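Local coordinates for protein membrane-bound lytic murein transglycosylase A (Burkholderia pseudomallei, PDB 6QK4) that probably cleaves the glycosidic bond between N-acetylmuramic acid and N-acetylglucosamine in peptidoglycan, leaving a 1,6-anhydro bond on the muramic acid, at residues R49-C52 with A53-R57; A274-P277 with S278-P281. One frame throughout, in Å; residues are numbered along the deposited sequence.

Contact 1: R49-C52 with A53-R57; sequences RQNC and ARLAR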
loop_
_atom_site.group_PDB
_atom_site.type_symbol
_atom_site.label_atom_id
_atom_site.label_comp_id
_atom_site.label_asym_id
_atom_site.label_seq_id
_atom_site.Cartn_x
_atom_site.Cartn_y
_atom_site.Cartn_z
ATOM N N ARG A 49 -7.261 -7.655 15.911
ATOM C CA ARG A 49 -8.665 -8.066 15.884
ATOM C C ARG A 49 -9.115 -8.419 14.473
ATOM O O ARG A 49 -9.885 -9.367 14.288
ATOM C CB ARG A 49 -9.525 -6.946 16.473
ATOM C CG ARG A 49 -9.378 -6.834 18.002
ATOM C CD ARG A 49 -10.514 -5.995 18.601
ATOM N NE ARG A 49 -10.591 -4.672 17.989
ATOM C CZ ARG A 49 -9.833 -3.644 18.369
ATOM N NH1 ARG A 49 -8.987 -3.811 19.353
ATOM N NH2 ARG A 49 -9.930 -2.441 17.775
ATOM N N GLN A 50 -8.630 -7.694 13.447
ATOM C CA GLN A 50 -8.987 -8.120 12.083
ATOM C C GLN A 50 -8.429 -9.505 11.807
ATOM O O GLN A 50 -9.108 -10.341 11.235
ATOM C CB GLN A 50 -8.470 -7.129 11.032
ATOM C CG GLN A 50 -9.108 -5.765 11.133
ATOM C CD GLN A 50 -10.619 -5.814 10.721
ATOM O OE1 GLN A 50 -11.144 -6.839 10.252
ATOM N NE2 GLN A 50 -11.286 -4.692 10.869
ATOM N N ASN A 51 -7.187 -9.766 12.218
ATOM C CA ASN A 51 -6.618 -11.106 12.071
ATOM C C ASN A 51 -7.503 -12.172 12.730
ATOM O O ASN A 51 -7.806 -13.202 12.131
ATOM C CB ASN A 51 -5.231 -11.113 12.704
ATOM C CG ASN A 51 -4.236 -11.917 11.931
ATOM O OD1 ASN A 51 -3.986 -11.642 10.748
ATOM N ND2 ASN A 51 -3.575 -12.861 12.616
ATOM N N CYS A 52 -7.913 -11.933 13.973
ATOM C CA CYS A 52 -8.736 -12.898 14.711
ATOM C C CYS A 52 -10.103 -13.108 14.100
ATOM O O CYS A 52 -10.744 -14.145 14.364
ATOM C CB CYS A 52 -8.878 -12.393 16.119
ATOM S SG CYS A 52 -7.427 -12.778 17.135
ATOM N N ALA A 53 -10.595 -12.134 13.319
ATOM C CA ALA A 53 -11.858 -12.351 12.617
ATOM C C ALA A 53 -11.768 -13.558 11.688
ATOM O O ALA A 53 -12.791 -14.146 11.356
ATOM C CB ALA A 53 -12.291 -11.137 11.786
ATOM N N ARG A 54 -10.569 -13.903 11.215
ATOM C CA ARG A 54 -10.395 -15.099 10.382
ATOM C C ARG A 54 -9.738 -16.264 11.108
ATOM O O ARG A 54 -9.844 -17.385 10.637
ATOM C CB ARG A 54 -9.573 -14.777 9.136
ATOM C CG ARG A 54 -10.308 -13.848 8.182
ATOM C CD ARG A 54 -11.505 -14.609 7.577
ATOM N NE ARG A 54 -12.263 -13.828 6.603
ATOM C CZ ARG A 54 -13.232 -12.969 6.933
ATOM N NH1 ARG A 54 -13.577 -12.819 8.211
ATOM N NH2 ARG A 54 -13.864 -12.261 5.991
ATOM N N LEU A 55 -9.053 -16.043 12.226
ATOM C CA LEU A 55 -8.291 -17.108 12.859
ATOM C C LEU A 55 -8.859 -17.638 14.160
ATOM O O LEU A 55 -8.372 -18.682 14.637
ATOM C CB LEU A 55 -6.871 -16.647 13.157
ATOM C CG LEU A 55 -5.996 -16.465 11.922
ATOM C CD1 LEU A 55 -4.742 -15.909 12.429
ATOM C CD2 LEU A 55 -5.695 -17.781 11.264
ATOM N N ALA A 56 -9.851 -16.979 14.752
ATOM C CA ALA A 56 -10.180 -17.238 16.150
ATOM C C ALA A 56 -10.609 -18.690 16.368
ATOM O O ALA A 56 -10.346 -19.261 17.425
ATOM C CB ALA A 56 -11.294 -16.317 16.609
ATOM N N ARG A 57 -11.199 -19.311 15.378
ATOM C CA ARG A 57 -11.674 -20.666 15.644
ATOM C C ARG A 57 -10.640 -21.744 15.315
ATOM O O ARG A 57 -10.900 -22.924 15.624
ATOM C CB ARG A 57 -13.009 -20.914 14.911
ATOM C CG ARG A 57 -14.069 -19.956 15.442
ATOM C CD ARG A 57 -15.465 -20.362 15.043
ATOM N NE ARG A 57 -15.761 -19.766 13.741
ATOM C CZ ARG A 57 -16.862 -19.964 13.023
ATOM N NH1 ARG A 57 -17.845 -20.752 13.476
ATOM N NH2 ARG A 57 -16.980 -19.359 11.844
#

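Contact 2: A274-P277 with S278-P281; sequences AVDP and SSIP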
loop_
_atom_site.group_PDB
_atom_site.type_symbol
_atom_site.label_atom_id
_atom_site.label_comp_id
_atom_site.label_asym_id
_atom_site.label_seq_id
_atom_site.Cartn_x
_atom_site.Cartn_y
_atom_site.Cartn_z
ATOM N N ALA A 274 1.670 -7.171 2.717
ATOM C CA ALA A 274 1.533 -8.210 1.721
ATOM C C ALA A 274 2.805 -9.062 1.675
ATOM O O ALA A 274 3.935 -8.534 1.786
ATOM C CB ALA A 274 1.268 -7.573 0.345
ATOM N N VAL A 275 2.613 -10.391 1.572
ATOM C CA VAL A 275 3.695 -11.374 1.603
ATOM C C VAL A 275 3.565 -12.364 0.440
ATOM O O VAL A 275 2.548 -12.439 -0.243
ATOM C CB VAL A 275 3.755 -12.160 2.926
ATOM C CG1 VAL A 275 4.034 -11.222 4.039
ATOM C CG2 VAL A 275 2.387 -12.904 3.140
ATOM N N ASP A 276 4.600 -13.186 0.288
ATOM C CA ASP A 276 4.491 -14.378 -0.571
ATOM C C ASP A 276 3.919 -15.476 0.320
ATOM O O ASP A 276 4.571 -15.917 1.276
ATOM C CB ASP A 276 5.879 -14.753 -1.138
ATOM C CG ASP A 276 5.870 -16.072 -1.926
ATOM O OD1 ASP A 276 4.868 -16.821 -1.792
ATOM O OD2 ASP A 276 6.867 -16.328 -2.667
ATOM N N PRO A 277 2.658 -15.884 0.127
ATOM C CA PRO A 277 2.008 -16.685 1.184
ATOM C C PRO A 277 2.580 -18.089 1.291
ATOM O O PRO A 277 2.347 -18.746 2.297
ATOM C CB PRO A 277 0.514 -16.700 0.764
ATOM C CG PRO A 277 0.605 -16.643 -0.755
ATOM C CD PRO A 277 1.786 -15.657 -1.035
ATOM N N SER A 278 3.315 -18.564 0.284
ATOM C CA SER A 278 3.989 -19.838 0.455
ATOM C C SER A 278 5.211 -19.748 1.339
ATOM O O SER A 278 5.671 -20.772 1.834
ATOM C CB SER A 278 4.372 -20.440 -0.912
ATOM O OG SER A 278 5.491 -19.742 -1.441
ATOM N N SER A 279 5.729 -18.525 1.624
ATOM C CA SER A 279 6.764 -18.324 2.624
ATOM C C SER A 279 6.206 -17.920 3.980
ATOM O O SER A 279 6.656 -18.411 5.011
ATOM C CB SER A 279 7.760 -17.224 2.111
ATOM O OG SER A 279 8.499 -17.724 0.999
ATOM N N ILE A 280 5.195 -17.060 3.992
ATOM C CA ILE A 280 4.586 -16.518 5.197
ATOM C C ILE A 280 3.074 -16.653 5.041
ATOM O O ILE A 280 2.436 -15.881 4.307
ATOM C CB ILE A 280 4.984 -15.035 5.396
ATOM C CG1 ILE A 280 6.512 -14.893 5.386
ATOM C CG2 ILE A 280 4.387 -14.532 6.689
ATOM C CD1 ILE A 280 6.975 -13.371 5.343
ATOM N N PRO A 281 2.459 -17.610 5.708
ATOM C CA PRO A 281 1.010 -17.829 5.523
ATOM C C PRO A 281 0.200 -16.613 5.943
ATOM O O PRO A 281 0.536 -15.915 6.904
ATOM C CB PRO A 281 0.707 -19.018 6.455
ATOM C CG PRO A 281 2.034 -19.717 6.648
ATOM C CD PRO A 281 3.085 -18.615 6.595
#

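Contact 1: R49-C52 with A53-R57
Asn51 and Leu55 sit one turn apart on the same helix, and their side chains meet at an oblique angle. The amide nitrogen Asn51 ND2 lies 3.3 Å from the methyl Leu55 CD1, a van der Waals contact. Leu55 CG stands beside its own backbone N (chi1 -70°), and the extended chi2 carries CD1 up to the amide. Asn51 has an unusual chi1 of -141°, off the staggered positions. Its amide is gripped at both ends: ND2 donates to Gly283 O, and OD1 accepts from Gln306 NE2. These two bonds fix the rotation of a buried polar group. The contact forms the last turns of helix 44-55. Ala53 N bonds to Arg49 O at 3.0 Å, and Ala56 N to Cys52 O at 3.0 Å, both i to i+4. Arg54 N instead bonds to Asn51 O, three residues back, at 3.0 Å. Leu55 N reaches the same Asn51 O only weakly. Cys52 SG forms the disulfide with Cys65 of helix 62-68. Ala56 CB closes in on Cys52 O at 3.2 Å.

Contact 2: A274-P277 with S278-P281
Asp276 and Ser278 meet through the aspartate oxygen OD1. Ser278 N donates to Asp276 OD1 at 3.1 Å, which makes an Asx turn with Pro277 at its centre. Ser278 N meets OD1 on the anti side, 33° out of the carboxylate plane. Ser278 OG also lies 3.0 Å from Asp276 OD1. Asp276 CG is anti to the backbone N (chi1 174°), which brings the carboxylate alongside the chain that follows. A type I beta turn overlaps the Asx turn: Ser279 N bonds to Asp276 O at 2.9 Å, with Pro277 and Ser278 at the corners. Ile280 N gives the same oxygen a straighter bond of 3.0 Å, with an N-H...O angle of 164°. Asp276 O thus holds two donors, Ser279 N from above its carbonyl plane and Ile280 N nearly in line with the C=O bond. Pro277 CA makes a CA-H...O contact with Ile280 O, 3.3 Å. Beneath the turn, Val275 and Ile280 cross at about a right angle, with Val275 CG1 3.9 Å from Ile280 CD1. Both rest on Ala305 of strand 298-307, and Ile280 also touches Phe92. The whole turn lies in the 3D domain, between strands 272-274 and 285-291. Further out, Gly314 meets two of the polar side chains: its O is hydrogen-bonded to Ser279 OG, and its N donates to Asp276 OD2.

In the fold
The two contacts lie about 17 Å apart between centres, with nearest atoms about 7 Å apart. Both are local and partly buried, but contact 1 is a helix end, farther from the centre of the chain, and contact 2 a loop between strands. In each, buried residues sit beside exposed ones: Asn51, Cys52 and Leu55 against Ala53 and Arg54, Val275 and Ile280 against Pro277, Ser278 and Pro281. Backbone bonds hold the turns of contact 1, and a disulfide ties it to the next helix. In contact 2 an aspartate side chain shares the work with the backbone. Strand 298-307 links them: Gln306, the partner of Asn51, is next in sequence to Ala305.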